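Local atomic coordinates of KLLA0B12012p (Kluyveromyces lactis, PDB entry 6Y3P), a protein that interacts directly with the mRNA decapping enzyme Dcp2 and, through its C-terminal ATP-grasp domain of the tubulin-tyrosine ligase family, probably binds ATP. Residues S136-S148 / Q191-N203. Sequence-based numbering, arbitrary orientation.
Sequences SKEKWWILKPSMS and QLRHFIVQEYLHN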
ATOM      1  N   SER A 136     -17.828 -17.559  10.858  1.00 66.49           N
ATOM      2  CA  SER A 136     -18.097 -16.445  11.780  1.00 66.39           C
ATOM      3  C   SER A 136     -19.286 -15.584  11.329  1.00 69.84           C
ATOM      4  O   SER A 136     -19.922 -14.949  12.168  1.00 69.71           O
ATOM      5  CB  SER A 136     -16.832 -15.620  12.032  1.00 69.52           C
ATOM      6  OG  SER A 136     -16.884 -14.310  11.495  1.00 80.76           O
ATOM      7  N   LYS A 137     -19.574 -15.568  10.010  1.00 66.45           N
ATOM      8  CA  LYS A 137     -20.699 -14.890   9.351  1.00 66.84           C
ATOM      9  C   LYS A 137     -20.803 -13.357   9.633  1.00 69.87           C
ATOM     10  O   LYS A 137     -21.894 -12.772   9.550  1.00 68.70           O
ATOM     11  CB  LYS A 137     -22.031 -15.613   9.674  1.00 71.34           C
ATOM     12  CG  LYS A 137     -22.107 -17.068   9.182  1.00 88.09           C
ATOM     13  CD  LYS A 137     -23.551 -17.544   8.956  1.00 99.16           C
ATOM     14  CE  LYS A 137     -24.149 -18.292  10.129  1.00110.63           C
ATOM     15  NZ  LYS A 137     -24.975 -17.412  11.000  1.00118.24           N
ATOM     16  N   GLU A 138     -19.651 -12.709   9.871  1.00 66.03           N
ATOM     17  CA  GLU A 138     -19.571 -11.280  10.201  1.00 65.06           C
ATOM     18  C   GLU A 138     -19.177 -10.375   9.032  1.00 67.54           C
ATOM     19  O   GLU A 138     -19.229  -9.153   9.196  1.00 68.46           O
ATOM     20  CB  GLU A 138     -18.571 -11.046  11.362  1.00 66.56           C
ATOM     21  CG  GLU A 138     -18.876 -11.798  12.651  1.00 80.18           C
ATOM     22  CD  GLU A 138     -18.572 -11.048  13.933  1.00100.17           C
ATOM     23  OE1 GLU A 138     -17.448 -10.510  14.066  1.00 87.09           O
ATOM     24  OE2 GLU A 138     -19.461 -11.011  14.816  1.00 96.36           O
ATOM     25  N   LYS A 139     -18.749 -10.944   7.881  1.00 60.58           N
ATOM     26  CA  LYS A 139     -18.236 -10.158   6.754  1.00 57.74           C
ATOM     27  C   LYS A 139     -18.806 -10.504   5.399  1.00 60.07           C
ATOM     28  O   LYS A 139     -19.369 -11.587   5.222  1.00 61.73           O
ATOM     29  CB  LYS A 139     -16.701 -10.319   6.686  1.00 59.00           C
ATOM     30  CG  LYS A 139     -15.958  -9.558   7.762  1.00 56.39           C
ATOM     31  CD  LYS A 139     -14.577 -10.101   7.998  1.00 60.08           C
ATOM     32  CE  LYS A 139     -14.062  -9.651   9.347  1.00 61.43           C
ATOM     33  NZ  LYS A 139     -12.665 -10.088   9.583  1.00 75.20           N
ATOM     34  N   TRP A 140     -18.604  -9.589   4.417  1.00 53.19           N
ATOM     35  CA  TRP A 140     -18.950  -9.778   3.007  1.00 51.83           C
ATOM     36  C   TRP A 140     -17.670 -10.213   2.316  1.00 52.21           C
ATOM     37  O   TRP A 140     -16.562  -9.938   2.802  1.00 50.56           O
ATOM     38  CB  TRP A 140     -19.515  -8.506   2.355  1.00 50.34           C
ATOM     39  CG  TRP A 140     -20.821  -8.048   2.945  1.00 51.30           C
ATOM     40  CD1 TRP A 140     -21.060  -7.700   4.242  1.00 54.07           C
ATOM     41  CD2 TRP A 140     -22.071  -7.926   2.260  1.00 51.21           C
ATOM     42  NE1 TRP A 140     -22.383  -7.368   4.406  1.00 53.78           N
ATOM     43  CE2 TRP A 140     -23.025  -7.484   3.202  1.00 55.27           C
ATOM     44  CE3 TRP A 140     -22.483  -8.158   0.941  1.00 52.93           C
ATOM     45  CZ2 TRP A 140     -24.354  -7.228   2.856  1.00 55.14           C
ATOM     46  CZ3 TRP A 140     -23.807  -7.937   0.605  1.00 55.01           C
ATOM     47  CH2 TRP A 140     -24.726  -7.482   1.556  1.00 55.96           C
ATOM     48  N   TRP A 141     -17.815 -10.963   1.226  1.00 46.25           N
ATOM     49  CA  TRP A 141     -16.664 -11.531   0.554  1.00 45.51           C
ATOM     50  C   TRP A 141     -16.845 -11.482  -0.908  1.00 51.04           C
ATOM     51  O   TRP A 141     -17.963 -11.435  -1.427  1.00 51.04           O
ATOM     52  CB  TRP A 141     -16.458 -13.011   0.973  1.00 44.56           C
ATOM     53  CG  TRP A 141     -16.247 -13.200   2.434  1.00 45.26           C
ATOM     54  CD1 TRP A 141     -17.208 -13.401   3.380  1.00 48.71           C
ATOM     55  CD2 TRP A 141     -15.008 -13.052   3.139  1.00 44.73           C
ATOM     56  NE1 TRP A 141     -16.641 -13.399   4.637  1.00 48.49           N
ATOM     57  CE2 TRP A 141     -15.285 -13.216   4.514  1.00 49.34           C
ATOM     58  CE3 TRP A 141     -13.678 -12.863   2.737  1.00 45.81           C
ATOM     59  CZ2 TRP A 141     -14.271 -13.243   5.483  1.00 48.71           C
ATOM     60  CZ3 TRP A 141     -12.676 -12.859   3.702  1.00 47.31           C
ATOM     61  CH2 TRP A 141     -12.976 -13.052   5.055  1.00 48.22           C
ATOM     62  N   ILE A 142     -15.741 -11.549  -1.582  1.00 49.63           N
ATOM     63  CA  ILE A 142     -15.745 -11.586  -3.013  1.00 51.46           C
ATOM     64  C   ILE A 142     -14.868 -12.761  -3.471  1.00 56.09           C
ATOM     65  O   ILE A 142     -13.819 -13.026  -2.869  1.00 55.07           O
ATOM     66  CB  ILE A 142     -15.404 -10.173  -3.546  1.00 55.33           C
ATOM     67  CG1 ILE A 142     -16.133  -9.927  -4.835  1.00 57.52           C
ATOM     68  CG2 ILE A 142     -13.908  -9.831  -3.625  1.00 56.34           C
ATOM     69  CD1 ILE A 142     -16.598  -8.646  -4.879  1.00 75.77           C
ATOM     70  N   LEU A 143     -15.400 -13.562  -4.415  1.00 54.43           N
ATOM     71  CA  LEU A 143     -14.719 -14.711  -5.005  1.00 54.51           C
ATOM     72  C   LEU A 143     -14.137 -14.249  -6.350  1.00 63.25           C
ATOM     73  O   LEU A 143     -14.874 -14.109  -7.323  1.00 62.15           O
ATOM     74  CB  LEU A 143     -15.666 -15.911  -5.168  1.00 54.35           C
ATOM     75  CG  LEU A 143     -15.057 -17.156  -5.857  1.00 59.42           C
ATOM     76  CD1 LEU A 143     -14.070 -17.895  -4.950  1.00 59.47           C
ATOM     77  CD2 LEU A 143     -16.134 -18.071  -6.383  1.00 58.49           C
ATOM     78  N   LYS A 144     -12.817 -13.961  -6.374  1.00 63.80           N
ATOM     79  CA  LYS A 144     -12.108 -13.456  -7.552  1.00 65.07           C
ATOM     80  C   LYS A 144     -11.342 -14.584  -8.221  1.00 76.23           C
ATOM     81  O   LYS A 144     -10.395 -15.096  -7.610  1.00 75.60           O
ATOM     82  CB  LYS A 144     -11.099 -12.343  -7.181  1.00 65.86           C
ATOM     83  CG  LYS A 144     -11.651 -11.126  -6.452  1.00 83.13           C
ATOM     84  CD  LYS A 144     -10.622 -10.597  -5.447  1.00 92.02           C
ATOM     85  CE  LYS A 144     -10.074  -9.228  -5.788  1.00 99.90           C
ATOM     86  NZ  LYS A 144      -9.010  -9.288  -6.823  1.00104.78           N
ATOM     87  N   PRO A 145     -11.678 -14.965  -9.482  1.00 78.35           N
ATOM     88  CA  PRO A 145     -10.868 -15.978 -10.168  1.00 80.96           C
ATOM     89  C   PRO A 145      -9.554 -15.297 -10.561  1.00 90.46           C
ATOM     90  O   PRO A 145      -9.587 -14.339 -11.340  1.00 90.09           O
ATOM     91  CB  PRO A 145     -11.728 -16.366 -11.382  1.00 83.02           C
ATOM     92  CG  PRO A 145     -13.039 -15.641 -11.215  1.00 86.04           C
ATOM     93  CD  PRO A 145     -12.741 -14.458 -10.368  1.00 80.25           C
ATOM     94  N   SER A 146      -8.418 -15.722  -9.938  1.00 90.74           N
ATOM     95  CA  SER A 146      -7.063 -15.168 -10.116  1.00 91.99           C
ATOM     96  C   SER A 146      -6.693 -14.808 -11.566  1.00 99.85           C
ATOM     97  O   SER A 146      -5.951 -13.849 -11.793  1.00 99.58           O
ATOM     98  CB  SER A 146      -6.014 -16.099  -9.520  1.00 96.47           C
ATOM     99  OG  SER A 146      -5.814 -15.809  -8.147  1.00105.03           O
ATOM    100  N   MET A 147      -7.234 -15.557 -12.535  1.00 98.80           N
ATOM    101  CA  MET A 147      -7.018 -15.315 -13.953  1.00 99.52           C
ATOM    102  C   MET A 147      -8.297 -14.805 -14.618  1.00103.93           C
ATOM    103  O   MET A 147      -9.377 -15.355 -14.390  1.00103.92           O
ATOM    104  CB  MET A 147      -6.465 -16.570 -14.640  1.00103.12           C
ATOM    105  CG  MET A 147      -4.971 -16.736 -14.435  1.00107.01           C
ATOM    106  SD  MET A 147      -3.972 -16.657 -15.948  1.00112.08           S
ATOM    107  CE  MET A 147      -4.589 -15.107 -16.720  1.00108.20           C
ATOM    108  N   SER A 148      -8.172 -13.733 -15.419  1.00100.22           N
ATOM    109  CA  SER A 148      -9.296 -13.108 -16.117  1.00114.46           C
ATOM    110  C   SER A 148      -9.370 -13.571 -17.571  1.00130.50           C
ATOM    111  O   SER A 148      -9.086 -14.732 -17.867  1.00 86.03           O
ATOM    112  CB  SER A 148      -9.185 -11.589 -16.045  1.00116.26           C
ATOM    113  OG  SER A 148      -8.973 -11.143 -14.716  1.00121.96           O
ATOM    114  N   GLN A 191     -12.613 -24.547 -16.805  1.00106.57           N
ATOM    115  CA  GLN A 191     -12.154 -23.212 -16.418  1.00104.53           C
ATOM    116  C   GLN A 191     -10.877 -23.277 -15.551  1.00106.51           C
ATOM    117  O   GLN A 191     -10.234 -24.330 -15.484  1.00106.65           O
ATOM    118  CB  GLN A 191     -13.284 -22.414 -15.716  1.00104.87           C
ATOM    119  CG  GLN A 191     -14.552 -22.188 -16.551  1.00121.83           C
ATOM    120  CD  GLN A 191     -14.323 -21.295 -17.747  1.00139.27           C
ATOM    121  OE1 GLN A 191     -14.236 -20.068 -17.630  1.00131.37           O
ATOM    122  NE2 GLN A 191     -14.222 -21.897 -18.926  1.00134.06           N
ATOM    123  N   LEU A 192     -10.500 -22.143 -14.916  1.00101.17           N
ATOM    124  CA  LEU A 192      -9.320 -22.022 -14.049  1.00100.11           C
ATOM    125  C   LEU A 192      -9.675 -22.387 -12.606  1.00100.58           C
ATOM    126  O   LEU A 192     -10.802 -22.154 -12.178  1.00 98.54           O
ATOM    127  CB  LEU A 192      -8.684 -20.627 -14.169  1.00 99.49           C
ATOM    128  CG  LEU A 192      -8.104 -20.320 -15.562  1.00104.88           C
ATOM    129  CD1 LEU A 192      -8.698 -19.041 -16.147  1.00104.22           C
ATOM    130  CD2 LEU A 192      -6.585 -20.315 -15.548  1.00107.61           C
ATOM    131  N   ARG A 193      -8.724 -23.001 -11.877  1.00 96.92           N
ATOM    132  CA  ARG A 193      -8.931 -23.562 -10.537  1.00 96.06           C
ATOM    133  C   ARG A 193      -8.462 -22.695  -9.351  1.00 95.38           C
ATOM    134  O   ARG A 193      -8.899 -22.943  -8.219  1.00 94.74           O
ATOM    135  CB  ARG A 193      -8.288 -24.968 -10.449  1.00 99.49           C
ATOM    136  CG  ARG A 193      -8.594 -25.931 -11.628  1.00117.44           C
ATOM    137  CD  ARG A 193     -10.041 -26.426 -11.720  1.00135.44           C
ATOM    138  NE  ARG A 193     -10.904 -25.531 -12.502  1.00150.25           N
ATOM    139  CZ  ARG A 193     -12.087 -25.067 -12.101  1.00166.99           C
ATOM    140  NH1 ARG A 193     -12.574 -25.403 -10.913  1.00155.99           N
ATOM    141  NH2 ARG A 193     -12.789 -24.258 -12.882  1.00154.24           N
ATOM    142  N   HIS A 194      -7.569 -21.721  -9.581  1.00 87.97           N
ATOM    143  CA  HIS A 194      -7.087 -20.862  -8.494  1.00 85.28           C
ATOM    144  C   HIS A 194      -8.045 -19.685  -8.299  1.00 81.89           C
ATOM    145  O   HIS A 194      -8.538 -19.123  -9.282  1.00 81.90           O
ATOM    146  CB  HIS A 194      -5.654 -20.357  -8.762  1.00 86.42           C
ATOM    147  CG  HIS A 194      -4.603 -21.429  -8.764  1.00 91.27           C
ATOM    148  ND1 HIS A 194      -3.670 -21.527  -7.740  1.00 93.35           N
ATOM    149  CD2 HIS A 194      -4.346 -22.391  -9.681  1.00 94.38           C
ATOM    150  CE1 HIS A 194      -2.889 -22.549  -8.061  1.00 93.86           C
ATOM    151  NE2 HIS A 194      -3.258 -23.102  -9.219  1.00 94.94           N
ATOM    152  N   PHE A 195      -8.333 -19.338  -7.037  1.00 72.16           N
ATOM    153  CA  PHE A 195      -9.228 -18.224  -6.698  1.00 68.69           C
ATOM    154  C   PHE A 195      -8.733 -17.480  -5.481  1.00 68.14           C
ATOM    155  O   PHE A 195      -8.095 -18.070  -4.605  1.00 68.35           O
ATOM    156  CB  PHE A 195     -10.657 -18.713  -6.379  1.00 69.92           C
ATOM    157  CG  PHE A 195     -11.383 -19.484  -7.444  1.00 71.44           C
ATOM    158  CD1 PHE A 195     -11.290 -20.867  -7.507  1.00 75.38           C
ATOM    159  CD2 PHE A 195     -12.210 -18.837  -8.351  1.00 72.81           C
ATOM    160  CE1 PHE A 195     -11.973 -21.587  -8.495  1.00 77.05           C
ATOM    161  CE2 PHE A 195     -12.905 -19.560  -9.328  1.00 76.12           C
ATOM    162  CZ  PHE A 195     -12.791 -20.930  -9.386  1.00 75.18           C
ATOM    163  N   ILE A 196      -9.065 -16.188  -5.406  1.00 60.66           N
ATOM    164  CA  ILE A 196      -8.792 -15.387  -4.225  1.00 58.40           C
ATOM    165  C   ILE A 196     -10.149 -15.059  -3.615  1.00 58.06           C
ATOM    166  O   ILE A 196     -11.102 -14.743  -4.332  1.00 56.44           O
ATOM    167  CB  ILE A 196      -7.895 -14.127  -4.472  1.00 61.47           C
ATOM    168  CG1 ILE A 196      -6.478 -14.537  -4.965  1.00 62.82           C
ATOM    169  CG2 ILE A 196      -7.790 -13.258  -3.186  1.00 61.83           C
ATOM    170  CD1 ILE A 196      -5.639 -13.420  -5.618  1.00 72.10           C
ATOM    171  N   VAL A 197     -10.248 -15.219  -2.308  1.00 53.51           N
ATOM    172  CA  VAL A 197     -11.422 -14.875  -1.532  1.00 52.51           C
ATOM    173  C   VAL A 197     -10.977 -13.643  -0.752  1.00 57.10           C
ATOM    174  O   VAL A 197     -10.093 -13.710   0.110  1.00 56.57           O
ATOM    175  CB  VAL A 197     -11.921 -16.030  -0.646  1.00 56.74           C
ATOM    176  CG1 VAL A 197     -13.018 -15.556   0.307  1.00 55.81           C
ATOM    177  CG2 VAL A 197     -12.413 -17.201  -1.506  1.00 57.42           C
ATOM    178  N   GLN A 198     -11.518 -12.501  -1.141  1.00 53.24           N
ATOM    179  CA  GLN A 198     -11.135 -11.222  -0.565  1.00 52.14           C
ATOM    180  C   GLN A 198     -12.313 -10.601   0.183  1.00 53.44           C
ATOM    181  O   GLN A 198     -13.416 -10.546  -0.353  1.00 52.63           O
ATOM    182  CB  GLN A 198     -10.641 -10.307  -1.718  1.00 53.28           C
ATOM    183  CG  GLN A 198     -10.300  -8.850  -1.365  1.00 73.91           C
ATOM    184  CD  GLN A 198      -8.833  -8.584  -1.146  1.00103.50           C
ATOM    185  OE1 GLN A 198      -8.444  -7.942  -0.165  1.00101.59           O
ATOM    186  NE2 GLN A 198      -7.983  -9.010  -2.081  1.00101.07           N
ATOM    187  N   GLU A 199     -12.068 -10.096   1.403  1.00 49.12           N
ATOM    188  CA  GLU A 199     -13.080  -9.383   2.171  1.00 48.27           C
ATOM    189  C   GLU A 199     -13.577  -8.225   1.319  1.00 52.03           C
ATOM    190  O   GLU A 199     -12.789  -7.525   0.676  1.00 51.96           O
ATOM    191  CB  GLU A 199     -12.518  -8.867   3.484  1.00 49.40           C
ATOM    192  CG  GLU A 199     -13.594  -8.264   4.360  1.00 58.01           C
ATOM    193  CD  GLU A 199     -13.133  -7.743   5.700  1.00 84.18           C
ATOM    194  OE1 GLU A 199     -13.931  -7.025   6.347  1.00 66.49           O
ATOM    195  OE2 GLU A 199     -11.999  -8.077   6.119  1.00 87.90           O
ATOM    196  N   TYR A 200     -14.889  -8.088   1.243  1.00 48.42           N
ATOM    197  CA  TYR A 200     -15.508  -7.071   0.413  1.00 47.40           C
ATOM    198  C   TYR A 200     -16.194  -5.995   1.244  1.00 52.38           C
ATOM    199  O   TYR A 200     -16.943  -6.299   2.171  1.00 53.81           O
ATOM    200  CB  TYR A 200     -16.453  -7.745  -0.609  1.00 48.11           C
ATOM    201  CG  TYR A 200     -17.358  -6.807  -1.374  1.00 48.75           C
ATOM    202  CD1 TYR A 200     -16.880  -6.073  -2.458  1.00 50.61           C
ATOM    203  CD2 TYR A 200     -18.703  -6.691  -1.050  1.00 49.42           C
ATOM    204  CE1 TYR A 200     -17.719  -5.217  -3.179  1.00 51.51           C
ATOM    205  CE2 TYR A 200     -19.541  -5.826  -1.745  1.00 51.10           C
ATOM    206  CZ  TYR A 200     -19.046  -5.082  -2.803  1.00 58.78           C
ATOM    207  OH  TYR A 200     -19.903  -4.258  -3.495  1.00 62.35           O
ATOM    208  N   LEU A 201     -15.944  -4.741   0.891  1.00 49.92           N
ATOM    209  CA  LEU A 201     -16.546  -3.566   1.514  1.00 50.09           C
ATOM    210  C   LEU A 201     -17.859  -3.188   0.749  1.00 54.23           C
ATOM    211  O   LEU A 201     -17.831  -2.517  -0.291  1.00 51.78           O
ATOM    212  CB  LEU A 201     -15.513  -2.430   1.514  1.00 50.11           C
ATOM    213  CG  LEU A 201     -15.875  -1.210   2.347  1.00 55.57           C
ATOM    214  CD1 LEU A 201     -15.113  -1.214   3.616  1.00 56.79           C
ATOM    215  CD2 LEU A 201     -15.581   0.053   1.585  1.00 56.64           C
ATOM    216  N   HIS A 202     -19.001  -3.679   1.263  1.00 54.56           N
ATOM    217  CA  HIS A 202     -20.342  -3.495   0.671  1.00 55.36           C
ATOM    218  C   HIS A 202     -20.858  -2.075   0.881  1.00 57.85           C
ATOM    219  O   HIS A 202     -21.713  -1.586   0.145  1.00 58.80           O
ATOM    220  CB  HIS A 202     -21.327  -4.520   1.285  1.00 57.06           C
ATOM    221  CG  HIS A 202     -21.834  -4.151   2.655  1.00 61.20           C
ATOM    222  ND1 HIS A 202     -21.034  -4.275   3.784  1.00 63.61           N
ATOM    223  CD2 HIS A 202     -23.030  -3.628   3.025  1.00 63.07           C
ATOM    224  CE1 HIS A 202     -21.771  -3.837   4.802  1.00 62.87           C
ATOM    225  NE2 HIS A 202     -22.974  -3.427   4.391  1.00 63.11           N
ATOM    226  N   ASN A 203     -20.259  -1.432   1.872  1.00 52.49           N
ATOM    227  CA  ASN A 203     -20.483  -0.174   2.563  1.00 50.81           C
ATOM    228  C   ASN A 203     -19.536   0.991   2.070  1.00 49.11           C
ATOM    229  O   ASN A 203     -19.053   1.693   2.941  1.00 47.57           O
ATOM    230  CB  ASN A 203     -20.044  -0.553   4.018  1.00 49.75           C
ATOM    231  CG  ASN A 203     -20.735   0.145   5.133  1.00 79.45           C
ATOM    232  OD1 ASN A 203     -21.900   0.541   5.043  1.00 89.14           O
ATOM    233  ND2 ASN A 203     -20.052   0.218   6.252  1.00 65.01           N
TER
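Ile142 and Lys144 pair with Gln198 and Ile196 as antiparallel hydrogen-bonded pairs, strands 140-145 and 194-200 running at 144° with their axes 4.1 Å apart at closest. Both pairs bond in each direction; Ile196 N to Lys144 O, at 2.8 Å, is nearly straight at the hydrogen. On one face of the sheet, Leu143 CD1 lies 3.8 Å from Phe195 CB and also touches Val197 CG2, while helix 160-171 covers Leu143. On the other, Ile142 CD1 approaches Tyr200 CD1 at 3.5 Å, and the aliphatic part of Lys144 lies against Gln198 CB; Gln198 OE1 accepts a hydrogen bond from Lys83 NZ. Toward the Trp140 end, the five-membered ring of Trp140 and the His202 ring form an offset stack, centroids 3.9 Å apart and planes at 9°. His202 CB adds a CH-pi contact over the six-membered ring, and Trp140 NE1 lies over the imidazole face, 3.4 Å from His202 ND1 at an angle too poor for a hydrogen bond. Extended throughout (chi1 -173°), Glu199 carries its carboxylate across the Lys139 chain at a slant, Glu199 OE1 lying 3.5 Å from Lys139 CG. Their charges stop short of a salt bridge: Lys139 instead pairs with Glu108, and Glu199 with Lys342. Both strands are interior in the antiparallel sheet of this ATP-grasp domain; the chemistry implies a pairing secured by backbone bonds and apolar packing, with the charges at one end neutralised from outside it.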